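Long-range contacts in 2-hydroxymethyl glutarate dehydrogenase (Eubacterium barkeri, PDB 3CKY), which catalyses the reversible, NAD-dependent interconversion of 2-formylglutarate and (S)-2-hydroxymethylglutarate in the fermentation of nicotinate: residues S4-F9 / A60-F65; G27-A32 / G47-E52; N53-A58 / V84-K89. All coordinates share one frame; numbering follows the deposited sequence.

Interaction 1 (S4-F9 / A60-F65); sequences SIKIGF and ASDIIF
Ile7, Gly8 and Phe9 pair in turn with Ile63, Ile64 and Phe65 in the parallel ladder at the centre of a Rossmann fold, where the first strand, 6-10, lies beside the fourth, 63-66. The axes of the paired parts approach to 4.5 Å with a modest twist of 23° between them. Three backbone bonds carry the ladder: Ile63 N to Lys6 O, Gly8 N to Ile63 O, and Phe65 N to Gly8 O at 2.8 Å. Weaker CA-H...O contacts, from Ile7 CA to Ile63 O and from Ile64 CA to Gly8 O, lie between them.

At the start of the ladder the polar grip is doubled. Lys6 O accepts a second bond, from Asp62 N, while Asp62 returns one through its side chain: OD2 takes Lys6 N at 3.1 Å, the donor standing well above the carboxylate plane. The ammonium group of Lys6 turns elsewhere, to Thr29 OG1.

Apolar packing gathers on the face bearing Ile7, Phe9, Ile63 and Phe65, against helix 16-25, which Ile7 and Phe9 touch, and helix 144-157, which Ile63 and Phe65 touch. Ile7 uses both branches. Its CG1 branch carries CD1 over to Ile63 CB, whereas CG2, anti to the backbone N, meets the edge of the Phe65 ring in its plane, 3.6 Å from CE1. The Phe9 and Phe65 rings are nearly parallel, at 19°, but slid so far apart that they barely overlap; Phe9 CE2 rests on Phe65 CB instead.

On the other face Ser61 OG, bonded to Val57 O, comes so near the backbone that a side chain at Gly8, a residue inferred by similarity to belong to the NAD-binding segment, would collide with it: OG stands 3.1 Å from Gly8 CA.

Interaction 2 (G27-A32 / G47-E52); sequences GVTVYA and GAQACE
Gln49, Ala32 and Tyr31 contribute the most surface where the short strand 49-50 joins 29-33 at the edge of the sheet. Gln49 works with both backbone and side chain. Its N-H runs almost straight to Val30 O at 2.8 Å, its carbonyl accepts Ala32 N at 3.1 Å, and its chain, extended beyond CG, lies alongside the Tyr31 ring, pointing the same way. CB is 3.8 Å from Tyr31 CD1, and the amide reaches CE1 farther out, its plane turned 49° from the ring.

Ala32 extends the ladder by a further rung, its O receiving Cys51 N at 2.9 Å. Cys51 SG lies 3.8 Å from Tyr31 CB, oblique to the ring. Gln49 and Cys51 thus both meet Tyr31 at CD1, while Lys6 and Ala60 also touch its side chain. A serine in place of Tyr31 would probably leave the Gln49 chain without its neighbour and free to turn, and strip Cys51 SG of its aromatic contact.

With helix 37-44 connecting the two parallel strands, the arrangement is a beta-alpha-beta crossover unit of the Rossmann fold.

Interaction 3 (N53-A58 / V84-K89); sequences NNQKVA and VLSACK
Ala58, on helix 54-60, sets its CB against the short, weakly bonded helix 84-87, and close apposition of small side chains is what lets the two pieces of backbone approach. That one methyl meets Val84 O at 3.7 Å, Ala87 CB at 3.8 Å, and, a little farther off, Val84 CG1 and Cys88 SG. The CA atoms of Ala58 and Cys88 are only 5.1 Å apart.

Gln55, one turn earlier, can be followed outward. Its CB lies 3.9 Å from Ala87 CB, and CG, set beside the backbone N by a chi1 of -65°, stays near the same methyl. Beyond CG the extended chain climbs past Ala87, and at its tip NE2 comes to 3.9 Å from Ser86 OG, a loose approach; that hydroxyl is hydrogen-bonded to Gly83 O. The backbone of Gln55 also takes part, since its carbonyl O touches Ala87 CB.

Val84 splits its branches between two residues of the facing helix. CG1, anti to the backbone N, turns to Ala58, while CG2 packs on Asn54 CB at 3.8 Å. Val84 and Asn54 both touch Val77 and Ile10 as well.

No direct hydrogen bond joins the segments, but a water bridges Ala58 O and Lys89 N, accepting from the latter.

At the start of helix 54-60, Asn53 OD1 accepts Lys56 N at 2.8 Å as an N-cap. The contact is helix-to-helix packing through small residues, between two connecting elements of the Rossmann domain.

In the fold
All three contacts belong to the NAD-binding Rossmann domain, and two of them share its sheet. Interactions 1 and 2 have centres about 9 Å apart and are joined by the neighbouring strands 6-10 and 29-33, where Ile7 O lies 2.7 Å from Tyr31 N in a probable hydrogen bond. Interaction 3 adds a helical layer: Val57, on the sheet-facing side of its helix, brings CG1 to 3.5 Å from Gly8 CA and CG2 to 3.6 Å from Cys51 CB, so it touches both other contacts. Ile64 CD1 similarly reaches Cys88 SG. Gly8 and Phe9 open the segment inferred by similarity to bind NAD, which contains the glycine-rich GxGxxG pattern of Gly11, Gly13 and Gly16.

Interaction 1 (S4-F9 / A60-F65)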
ATOM      1  N   SER A   4       5.193 -35.524 -40.405  1.00 72.37           N
ATOM      2  CA  SER A   4       5.995 -34.360 -40.873  1.00 72.44           C
ATOM      3  C   SER A   4       5.402 -33.047 -40.364  1.00 72.47           C
ATOM      4  O   SER A   4       5.157 -32.116 -41.138  1.00 72.57           O
ATOM      5  CB  SER A   4       6.054 -34.342 -42.397  1.00 72.47           C
ATOM      6  OG  SER A   4       4.794 -33.998 -42.941  1.00 72.69           O
ATOM      7  N   ILE A   5       5.166 -32.974 -39.059  1.00 72.43           N
ATOM      8  CA  ILE A   5       4.673 -31.747 -38.455  1.00 72.40           C
ATOM      9  C   ILE A   5       5.719 -30.654 -38.704  1.00 72.43           C
ATOM     10  O   ILE A   5       6.928 -30.923 -38.696  1.00 72.42           O
ATOM     11  CB  ILE A   5       4.357 -31.935 -36.940  1.00 72.40           C
ATOM     12  CG1 ILE A   5       3.540 -30.753 -36.399  1.00 72.44           C
ATOM     13  CG2 ILE A   5       5.635 -32.153 -36.126  1.00 72.20           C
ATOM     14  CD1 ILE A   5       2.112 -30.705 -36.916  1.00 72.26           C
ATOM     15  N   LYS A   6       5.248 -29.439 -38.973  1.00 72.33           N
ATOM     16  CA  LYS A   6       6.132 -28.324 -39.293  1.00 72.30           C
ATOM     17  C   LYS A   6       6.125 -27.320 -38.157  1.00 72.32           C
ATOM     18  O   LYS A   6       5.086 -26.742 -37.845  1.00 72.17           O
ATOM     19  CB  LYS A   6       5.697 -27.647 -40.595  1.00 72.24           C
ATOM     20  CG  LYS A   6       5.626 -28.575 -41.811  1.00 72.12           C
ATOM     21  CD  LYS A   6       6.924 -29.339 -42.038  1.00 72.00           C
ATOM     22  CE  LYS A   6       6.846 -30.246 -43.256  1.00 72.03           C
ATOM     23  NZ  LYS A   6       7.926 -31.275 -43.225  1.00 71.65           N
ATOM     24  N   ILE A   7       7.291 -27.125 -37.546  1.00 72.46           N
ATOM     25  CA  ILE A   7       7.452 -26.197 -36.435  1.00 72.54           C
ATOM     26  C   ILE A   7       8.141 -24.915 -36.887  1.00 72.47           C
ATOM     27  O   ILE A   7       9.082 -24.952 -37.673  1.00 72.47           O
ATOM     28  CB  ILE A   7       8.261 -26.835 -35.282  1.00 72.53           C
ATOM     29  CG1 ILE A   7       7.658 -28.189 -34.886  1.00 72.74           C
ATOM     30  CG2 ILE A   7       8.322 -25.901 -34.082  1.00 72.49           C
ATOM     31  CD1 ILE A   7       6.139 -28.210 -34.806  1.00 72.65           C
ATOM     32  N   GLY A   8       7.664 -23.786 -36.374  1.00 72.51           N
ATOM     33  CA  GLY A   8       8.238 -22.479 -36.671  1.00 72.56           C
ATOM     34  C   GLY A   8       8.648 -21.743 -35.411  1.00 72.54           C
ATOM     35  O   GLY A   8       8.038 -21.908 -34.352  1.00 72.26           O
ATOM     36  N   PHE A   9       9.689 -20.929 -35.532  1.00 72.76           N
ATOM     37  CA  PHE A   9      10.186 -20.116 -34.428  1.00 73.01           C
ATOM     38  C   PHE A   9      10.304 -18.653 -34.845  1.00 73.24           C
ATOM     39  O   PHE A   9      11.167 -18.293 -35.650  1.00 73.22           O
ATOM     40  CB  PHE A   9      11.549 -20.628 -33.962  1.00 72.77           C
ATOM     41  CG  PHE A   9      11.473 -21.858 -33.111  1.00 72.69           C
ATOM     42  CD1 PHE A   9      11.501 -23.123 -33.685  1.00 72.46           C
ATOM     43  CD2 PHE A   9      11.368 -21.753 -31.732  1.00 72.62           C
ATOM     44  CE1 PHE A   9      11.429 -24.265 -32.898  1.00 72.60           C
ATOM     45  CE2 PHE A   9      11.298 -22.894 -30.935  1.00 72.79           C
ATOM     46  CZ  PHE A   9      11.331 -24.148 -31.519  1.00 72.66           C
ATOM     47  N   ALA A  60       4.841 -21.291 -43.587  1.00 67.15           N
ATOM     48  CA  ALA A  60       5.368 -22.655 -43.709  1.00 67.05           C
ATOM     49  C   ALA A  60       5.004 -23.578 -42.539  1.00 66.91           C
ATOM     50  O   ALA A  60       4.994 -24.803 -42.702  1.00 66.88           O
ATOM     51  CB  ALA A  60       6.884 -22.611 -43.877  1.00 67.06           C
ATOM     52  N   SER A  61       4.694 -22.999 -41.379  1.00 66.81           N
ATOM     53  CA  SER A  61       4.600 -23.764 -40.128  1.00 66.69           C
ATOM     54  C   SER A  61       3.175 -24.144 -39.715  1.00 66.51           C
ATOM     55  O   SER A  61       2.209 -23.466 -40.062  1.00 66.42           O
ATOM     56  CB  SER A  61       5.257 -22.972 -39.000  1.00 66.73           C
ATOM     57  OG  SER A  61       6.587 -22.630 -39.343  1.00 66.77           O
ATOM     58  N   ASP A  62       3.071 -25.245 -38.974  1.00 66.45           N
ATOM     59  CA  ASP A  62       1.814 -25.700 -38.381  1.00 66.49           C
ATOM     60  C   ASP A  62       1.727 -25.259 -36.927  1.00 66.50           C
ATOM     61  O   ASP A  62       0.659 -24.895 -36.446  1.00 66.64           O
ATOM     62  CB  ASP A  62       1.721 -27.229 -38.422  1.00 66.49           C
ATOM     63  CG  ASP A  62       1.927 -27.797 -39.811  1.00 66.47           C
ATOM     64  OD1 ASP A  62       1.695 -27.077 -40.810  1.00 66.10           O
ATOM     65  OD2 ASP A  62       2.324 -28.977 -39.896  1.00 66.84           O
ATOM     66  N   ILE A  63       2.855 -25.338 -36.228  1.00 66.36           N
ATOM     67  CA  ILE A  63       2.960 -24.892 -34.847  1.00 66.43           C
ATOM     68  C   ILE A  63       4.101 -23.885 -34.754  1.00 66.36           C
ATOM     69  O   ILE A  63       5.233 -24.184 -35.133  1.00 66.44           O
ATOM     70  CB  ILE A  63       3.221 -26.068 -33.884  1.00 66.44           C
ATOM     71  CG1 ILE A  63       2.059 -27.069 -33.942  1.00 66.50           C
ATOM     72  CG2 ILE A  63       3.434 -25.550 -32.450  1.00 66.24           C
ATOM     73  CD1 ILE A  63       2.336 -28.386 -33.228  1.00 66.54           C
ATOM     74  N   ILE A  64       3.790 -22.692 -34.263  1.00 66.26           N
ATOM     75  CA  ILE A  64       4.756 -21.602 -34.199  1.00 66.33           C
ATOM     76  C   ILE A  64       5.004 -21.219 -32.739  1.00 66.37           C
ATOM     77  O   ILE A  64       4.066 -20.991 -31.974  1.00 66.18           O
ATOM     78  CB  ILE A  64       4.269 -20.359 -34.982  1.00 66.34           C
ATOM     79  CG1 ILE A  64       3.959 -20.721 -36.438  1.00 66.34           C
ATOM     80  CG2 ILE A  64       5.320 -19.257 -34.937  1.00 66.27           C
ATOM     81  CD1 ILE A  64       3.154 -19.664 -37.162  1.00 66.22           C
ATOM     82  N   PHE A  65       6.278 -21.166 -32.369  1.00 66.45           N
ATOM     83  CA  PHE A  65       6.685 -20.768 -31.040  1.00 66.49           C
ATOM     84  C   PHE A  65       7.189 -19.339 -31.065  1.00 66.65           C
ATOM     85  O   PHE A  65       7.893 -18.928 -31.990  1.00 66.52           O
ATOM     86  CB  PHE A  65       7.788 -21.687 -30.521  1.00 66.35           C
ATOM     87  CG  PHE A  65       7.312 -23.063 -30.192  1.00 66.26           C
ATOM     88  CD1 PHE A  65       7.335 -24.065 -31.152  1.00 66.56           C
ATOM     89  CD2 PHE A  65       6.832 -23.358 -28.929  1.00 66.04           C
ATOM     90  CE1 PHE A  65       6.890 -25.346 -30.853  1.00 66.39           C
ATOM     91  CE2 PHE A  65       6.390 -24.632 -28.622  1.00 66.14           C
ATOM     92  CZ  PHE A  65       6.420 -25.629 -29.584  1.00 66.19           C
TER

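Interaction 2 (G27-A32 / G47-E52)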
ATOM      1  N   GLY A  27      14.144 -35.158 -35.434  1.00 74.39           N
ATOM      2  CA  GLY A  27      13.852 -35.185 -36.856  1.00 74.42           C
ATOM      3  C   GLY A  27      12.597 -34.423 -37.242  1.00 74.45           C
ATOM      4  O   GLY A  27      12.022 -34.682 -38.300  1.00 74.37           O
ATOM      5  N   VAL A  28      12.167 -33.481 -36.402  1.00 74.48           N
ATOM      6  CA  VAL A  28      11.007 -32.658 -36.746  1.00 74.52           C
ATOM      7  C   VAL A  28      11.492 -31.482 -37.597  1.00 74.58           C
ATOM      8  O   VAL A  28      12.555 -30.906 -37.334  1.00 74.50           O
ATOM      9  CB  VAL A  28      10.206 -32.146 -35.505  1.00 74.58           C
ATOM     10  CG1 VAL A  28      10.437 -33.037 -34.282  1.00 74.33           C
ATOM     11  CG2 VAL A  28      10.533 -30.690 -35.196  1.00 74.45           C
ATOM     12  N   THR A  29      10.714 -31.145 -38.623  1.00 74.57           N
ATOM     13  CA  THR A  29      11.041 -30.027 -39.505  1.00 74.69           C
ATOM     14  C   THR A  29      10.837 -28.697 -38.781  1.00 74.71           C
ATOM     15  O   THR A  29       9.738 -28.412 -38.304  1.00 74.55           O
ATOM     16  CB  THR A  29      10.164 -30.031 -40.772  1.00 74.63           C
ATOM     17  OG1 THR A  29      10.349 -31.261 -41.488  1.00 75.13           O
ATOM     18  CG2 THR A  29      10.518 -28.859 -41.673  1.00 74.49           C
ATOM     19  N   VAL A  30      11.900 -27.897 -38.712  1.00 74.84           N
ATOM     20  CA  VAL A  30      11.891 -26.622 -37.991  1.00 74.99           C
ATOM     21  C   VAL A  30      12.268 -25.453 -38.909  1.00 75.14           C
ATOM     22  O   VAL A  30      13.381 -25.402 -39.437  1.00 75.00           O
ATOM     23  CB  VAL A  30      12.876 -26.645 -36.792  1.00 75.00           C
ATOM     24  CG1 VAL A  30      12.947 -25.278 -36.126  1.00 74.88           C
ATOM     25  CG2 VAL A  30      12.478 -27.714 -35.782  1.00 74.65           C
ATOM     26  N   TYR A  31      11.331 -24.523 -39.095  1.00 75.35           N
ATOM     27  CA  TYR A  31      11.602 -23.249 -39.766  1.00 75.45           C
ATOM     28  C   TYR A  31      11.930 -22.191 -38.715  1.00 75.46           C
ATOM     29  O   TYR A  31      11.457 -22.278 -37.584  1.00 75.55           O
ATOM     30  CB  TYR A  31      10.396 -22.804 -40.597  1.00 75.66           C
ATOM     31  CG  TYR A  31       9.976 -23.803 -41.647  1.00 75.76           C
ATOM     32  CD1 TYR A  31      10.569 -23.813 -42.907  1.00 76.42           C
ATOM     33  CD2 TYR A  31       8.989 -24.743 -41.381  1.00 76.33           C
ATOM     34  CE1 TYR A  31      10.182 -24.737 -43.879  1.00 76.04           C
ATOM     35  CE2 TYR A  31       8.598 -25.669 -42.343  1.00 76.05           C
ATOM     36  CZ  TYR A  31       9.197 -25.661 -43.587  1.00 75.96           C
ATOM     37  OH  TYR A  31       8.800 -26.574 -44.529  1.00 75.73           O
ATOM     38  N   ALA A  32      12.733 -21.194 -39.077  1.00 75.37           N
ATOM     39  CA  ALA A  32      13.183 -20.206 -38.097  1.00 75.38           C
ATOM     40  C   ALA A  32      13.616 -18.860 -38.694  1.00 75.35           C
ATOM     41  O   ALA A  32      14.229 -18.797 -39.764  1.00 75.23           O
ATOM     42  CB  ALA A  32      14.315 -20.789 -37.260  1.00 75.41           C
ATOM     43  N   GLY A  47      20.093 -28.443 -38.655  1.00 72.43           N
ATOM     44  CA  GLY A  47      19.083 -28.899 -39.615  1.00 72.59           C
ATOM     45  C   GLY A  47      17.869 -28.002 -39.791  1.00 72.71           C
ATOM     46  O   GLY A  47      16.924 -28.374 -40.486  1.00 72.68           O
ATOM     47  N   ALA A  48      17.879 -26.828 -39.168  1.00 72.89           N
ATOM     48  CA  ALA A  48      16.769 -25.887 -39.298  1.00 73.02           C
ATOM     49  C   ALA A  48      16.752 -25.276 -40.694  1.00 73.18           C
ATOM     50  O   ALA A  48      17.799 -25.126 -41.326  1.00 73.01           O
ATOM     51  CB  ALA A  48      16.877 -24.790 -38.253  1.00 72.94           C
ATOM     52  N   GLN A  49      15.557 -24.936 -41.171  1.00 73.34           N
ATOM     53  CA  GLN A  49      15.402 -24.229 -42.435  1.00 73.53           C
ATOM     54  C   GLN A  49      15.187 -22.734 -42.181  1.00 73.44           C
ATOM     55  O   GLN A  49      14.168 -22.327 -41.620  1.00 73.35           O
ATOM     56  CB  GLN A  49      14.245 -24.822 -43.243  1.00 73.70           C
ATOM     57  CG  GLN A  49      14.544 -26.220 -43.794  1.00 74.23           C
ATOM     58  CD  GLN A  49      13.571 -26.659 -44.877  1.00 74.41           C
ATOM     59  OE1 GLN A  49      12.968 -27.729 -44.785  1.00 75.81           O
ATOM     60  NE2 GLN A  49      13.416 -25.835 -45.911  1.00 75.31           N
ATOM     61  N   ALA A  50      16.160 -21.922 -42.590  1.00 73.34           N
ATOM     62  CA  ALA A  50      16.112 -20.480 -42.365  1.00 73.16           C
ATOM     63  C   ALA A  50      15.034 -19.816 -43.222  1.00 73.04           C
ATOM     64  O   ALA A  50      14.742 -20.268 -44.332  1.00 72.96           O
ATOM     65  CB  ALA A  50      17.472 -19.854 -42.639  1.00 73.04           C
ATOM     66  N   CYS A  51      14.441 -18.753 -42.684  1.00 72.89           N
ATOM     67  CA  CYS A  51      13.426 -17.971 -43.386  1.00 72.67           C
ATOM     68  C   CYS A  51      13.812 -16.494 -43.400  1.00 72.55           C
ATOM     69  O   CYS A  51      14.582 -16.031 -42.557  1.00 72.54           O
ATOM     70  CB  CYS A  51      12.059 -18.146 -42.722  1.00 72.70           C
ATOM     71  SG  CYS A  51      11.420 -19.827 -42.731  1.00 72.35           S
ATOM     72  N   GLU A  52      13.254 -15.765 -44.361  1.00 72.23           N
ATOM     73  CA  GLU A  52      13.585 -14.360 -44.594  1.00 72.01           C
ATOM     74  C   GLU A  52      12.998 -13.427 -43.538  1.00 71.76           C
ATOM     75  O   GLU A  52      13.563 -12.372 -43.248  1.00 71.67           O
ATOM     76  CB  GLU A  52      13.052 -13.951 -45.966  1.00 72.10           C
ATOM     77  CG  GLU A  52      13.593 -12.652 -46.519  1.00 72.20           C
ATOM     78  CD  GLU A  52      12.912 -12.280 -47.814  1.00 72.07           C
ATOM     79  OE1 GLU A  52      11.694 -12.007 -47.785  1.00 71.86           O
ATOM     80  OE2 GLU A  52      13.591 -12.270 -48.860  1.00 72.80           O
TER

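Interaction 3 (N53-A58 / V84-K89)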
ATOM      1  N   ASN A  53      11.860 -13.819 -42.976  1.00 71.49           N
ATOM      2  CA  ASN A  53      11.123 -12.978 -42.036  1.00 71.25           C
ATOM      3  C   ASN A  53      10.065 -13.779 -41.274  1.00 71.00           C
ATOM      4  O   ASN A  53       9.898 -14.973 -41.516  1.00 71.10           O
ATOM      5  CB  ASN A  53      10.475 -11.817 -42.796  1.00 71.14           C
ATOM      6  CG  ASN A  53       9.633 -12.285 -43.963  1.00 71.07           C
ATOM      7  OD1 ASN A  53       8.751 -13.128 -43.807  1.00 70.94           O
ATOM      8  ND2 ASN A  53       9.899 -11.736 -45.148  1.00 71.11           N
ATOM      9  N   ASN A  54       9.356 -13.116 -40.363  1.00 70.73           N
ATOM     10  CA  ASN A  54       8.297 -13.753 -39.561  1.00 70.46           C
ATOM     11  C   ASN A  54       7.163 -14.348 -40.389  1.00 70.18           C
ATOM     12  O   ASN A  54       6.701 -15.453 -40.115  1.00 70.00           O
ATOM     13  CB  ASN A  54       7.689 -12.749 -38.575  1.00 70.45           C
ATOM     14  CG  ASN A  54       8.659 -12.319 -37.483  1.00 70.36           C
ATOM     15  OD1 ASN A  54       9.640 -13.001 -37.202  1.00 70.33           O
ATOM     16  ND2 ASN A  54       8.377 -11.183 -36.856  1.00 70.05           N
ATOM     17  N   GLN A  55       6.708 -13.604 -41.390  1.00 69.98           N
ATOM     18  CA  GLN A  55       5.642 -14.076 -42.272  1.00 69.73           C
ATOM     19  C   GLN A  55       6.017 -15.379 -42.976  1.00 69.50           C
ATOM     20  O   GLN A  55       5.200 -16.301 -43.060  1.00 69.42           O
ATOM     21  CB  GLN A  55       5.311 -13.011 -43.311  1.00 69.73           C
ATOM     22  CG  GLN A  55       4.727 -11.751 -42.715  1.00 69.90           C
ATOM     23  CD  GLN A  55       4.106 -10.860 -43.766  1.00 69.66           C
ATOM     24  OE1 GLN A  55       4.676 -10.658 -44.840  1.00 70.02           O
ATOM     25  NE2 GLN A  55       2.927 -10.329 -43.467  1.00 68.96           N
ATOM     26  N   LYS A  56       7.252 -15.443 -43.477  1.00 69.20           N
ATOM     27  CA  LYS A  56       7.775 -16.648 -44.128  1.00 68.98           C
ATOM     28  C   LYS A  56       7.676 -17.865 -43.213  1.00 68.74           C
ATOM     29  O   LYS A  56       7.202 -18.922 -43.631  1.00 68.68           O
ATOM     30  CB  LYS A  56       9.233 -16.441 -44.550  1.00 69.03           C
ATOM     31  CG  LYS A  56       9.417 -15.531 -45.764  1.00 69.14           C
ATOM     32  CD  LYS A  56       9.495 -16.318 -47.065  1.00 69.35           C
ATOM     33  CE  LYS A  56      10.913 -16.809 -47.362  1.00 69.61           C
ATOM     34  NZ  LYS A  56      11.422 -17.819 -46.390  1.00 69.43           N
ATOM     35  N   VAL A  57       8.113 -17.708 -41.964  1.00 68.47           N
ATOM     36  CA  VAL A  57       7.998 -18.776 -40.977  1.00 68.27           C
ATOM     37  C   VAL A  57       6.525 -19.138 -40.780  1.00 68.25           C
ATOM     38  O   VAL A  57       6.162 -20.317 -40.781  1.00 68.37           O
ATOM     39  CB  VAL A  57       8.613 -18.378 -39.612  1.00 68.32           C
ATOM     40  CG1 VAL A  57       8.447 -19.509 -38.599  1.00 67.83           C
ATOM     41  CG2 VAL A  57      10.084 -18.012 -39.768  1.00 68.05           C
ATOM     42  N   ALA A  58       5.685 -18.115 -40.628  1.00 68.00           N
ATOM     43  CA  ALA A  58       4.250 -18.301 -40.397  1.00 67.80           C
ATOM     44  C   ALA A  58       3.575 -19.144 -41.484  1.00 67.64           C
ATOM     45  O   ALA A  58       2.843 -20.087 -41.182  1.00 67.72           O
ATOM     46  CB  ALA A  58       3.557 -16.948 -40.275  1.00 67.77           C
ATOM     47  N   VAL A  84       2.054 -11.733 -38.212  1.00 69.47           N
ATOM     48  CA  VAL A  84       2.158 -13.192 -38.251  1.00 69.11           C
ATOM     49  C   VAL A  84       0.793 -13.842 -38.511  1.00 68.77           C
ATOM     50  O   VAL A  84       0.689 -14.764 -39.322  1.00 68.56           O
ATOM     51  CB  VAL A  84       2.796 -13.737 -36.944  1.00 69.00           C
ATOM     52  CG1 VAL A  84       2.548 -15.236 -36.777  1.00 68.65           C
ATOM     53  CG2 VAL A  84       4.285 -13.427 -36.928  1.00 68.91           C
ATOM     54  N   LEU A  85      -0.243 -13.339 -37.841  1.00 68.46           N
ATOM     55  CA  LEU A  85      -1.606 -13.869 -37.979  1.00 68.33           C
ATOM     56  C   LEU A  85      -2.102 -13.876 -39.422  1.00 68.25           C
ATOM     57  O   LEU A  85      -2.675 -14.869 -39.876  1.00 68.28           O
ATOM     58  CB  LEU A  85      -2.584 -13.086 -37.086  1.00 68.31           C
ATOM     59  CG  LEU A  85      -2.931 -13.642 -35.689  1.00 68.47           C
ATOM     60  CD1 LEU A  85      -1.988 -14.728 -35.217  1.00 66.96           C
ATOM     61  CD2 LEU A  85      -3.013 -12.516 -34.661  1.00 68.22           C
ATOM     62  N   SER A  86      -1.873 -12.781 -40.145  1.00 68.04           N
ATOM     63  CA  SER A  86      -2.317 -12.678 -41.534  1.00 67.96           C
ATOM     64  C   SER A  86      -1.615 -13.683 -42.460  1.00 67.77           C
ATOM     65  O   SER A  86      -2.162 -14.049 -43.501  1.00 67.73           O
ATOM     66  CB  SER A  86      -2.118 -11.250 -42.064  1.00 68.02           C
ATOM     67  OG  SER A  86      -0.742 -10.939 -42.218  1.00 68.75           O
ATOM     68  N   ALA A  87      -0.416 -14.123 -42.078  1.00 67.42           N
ATOM     69  CA  ALA A  87       0.383 -15.040 -42.899  1.00 67.19           C
ATOM     70  C   ALA A  87       0.218 -16.516 -42.524  1.00 67.00           C
ATOM     71  O   ALA A  87       0.757 -17.383 -43.208  1.00 67.03           O
ATOM     72  CB  ALA A  87       1.853 -14.653 -42.828  1.00 67.00           C
ATOM     73  N   CYS A  88      -0.507 -16.801 -41.442  1.00 66.82           N
ATOM     74  CA  CYS A  88      -0.771 -18.181 -41.033  1.00 66.57           C
ATOM     75  C   CYS A  88      -1.909 -18.785 -41.837  1.00 66.47           C
ATOM     76  O   CYS A  88      -2.901 -18.110 -42.122  1.00 66.48           O
ATOM     77  CB  CYS A  88      -1.164 -18.253 -39.561  1.00 66.55           C
ATOM     78  SG  CYS A  88       0.141 -17.884 -38.415  1.00 66.23           S
ATOM     79  N   LYS A  89      -1.763 -20.063 -42.183  1.00 66.26           N
ATOM     80  CA  LYS A  89      -2.867 -20.844 -42.727  1.00 66.02           C
ATOM     81  C   LYS A  89      -3.802 -21.182 -41.575  1.00 65.82           C
ATOM     82  O   LYS A  89      -3.378 -21.240 -40.418  1.00 65.43           O
ATOM     83  CB  LYS A  89      -2.347 -22.124 -43.392  1.00 66.14           C
ATOM     84  CG  LYS A  89      -3.419 -23.039 -43.999  1.00 66.32           C
ATOM     85  CD  LYS A  89      -4.229 -22.377 -45.131  1.00 66.39           C
ATOM     86  CE  LYS A  89      -3.376 -22.119 -46.366  1.00 66.62           C
ATOM     87  NZ  LYS A  89      -4.177 -22.103 -47.616  1.00 66.19           N
TER
HETATM   88  O   HOH W   1       0.812 -21.683 -41.604  1.00 75.29           O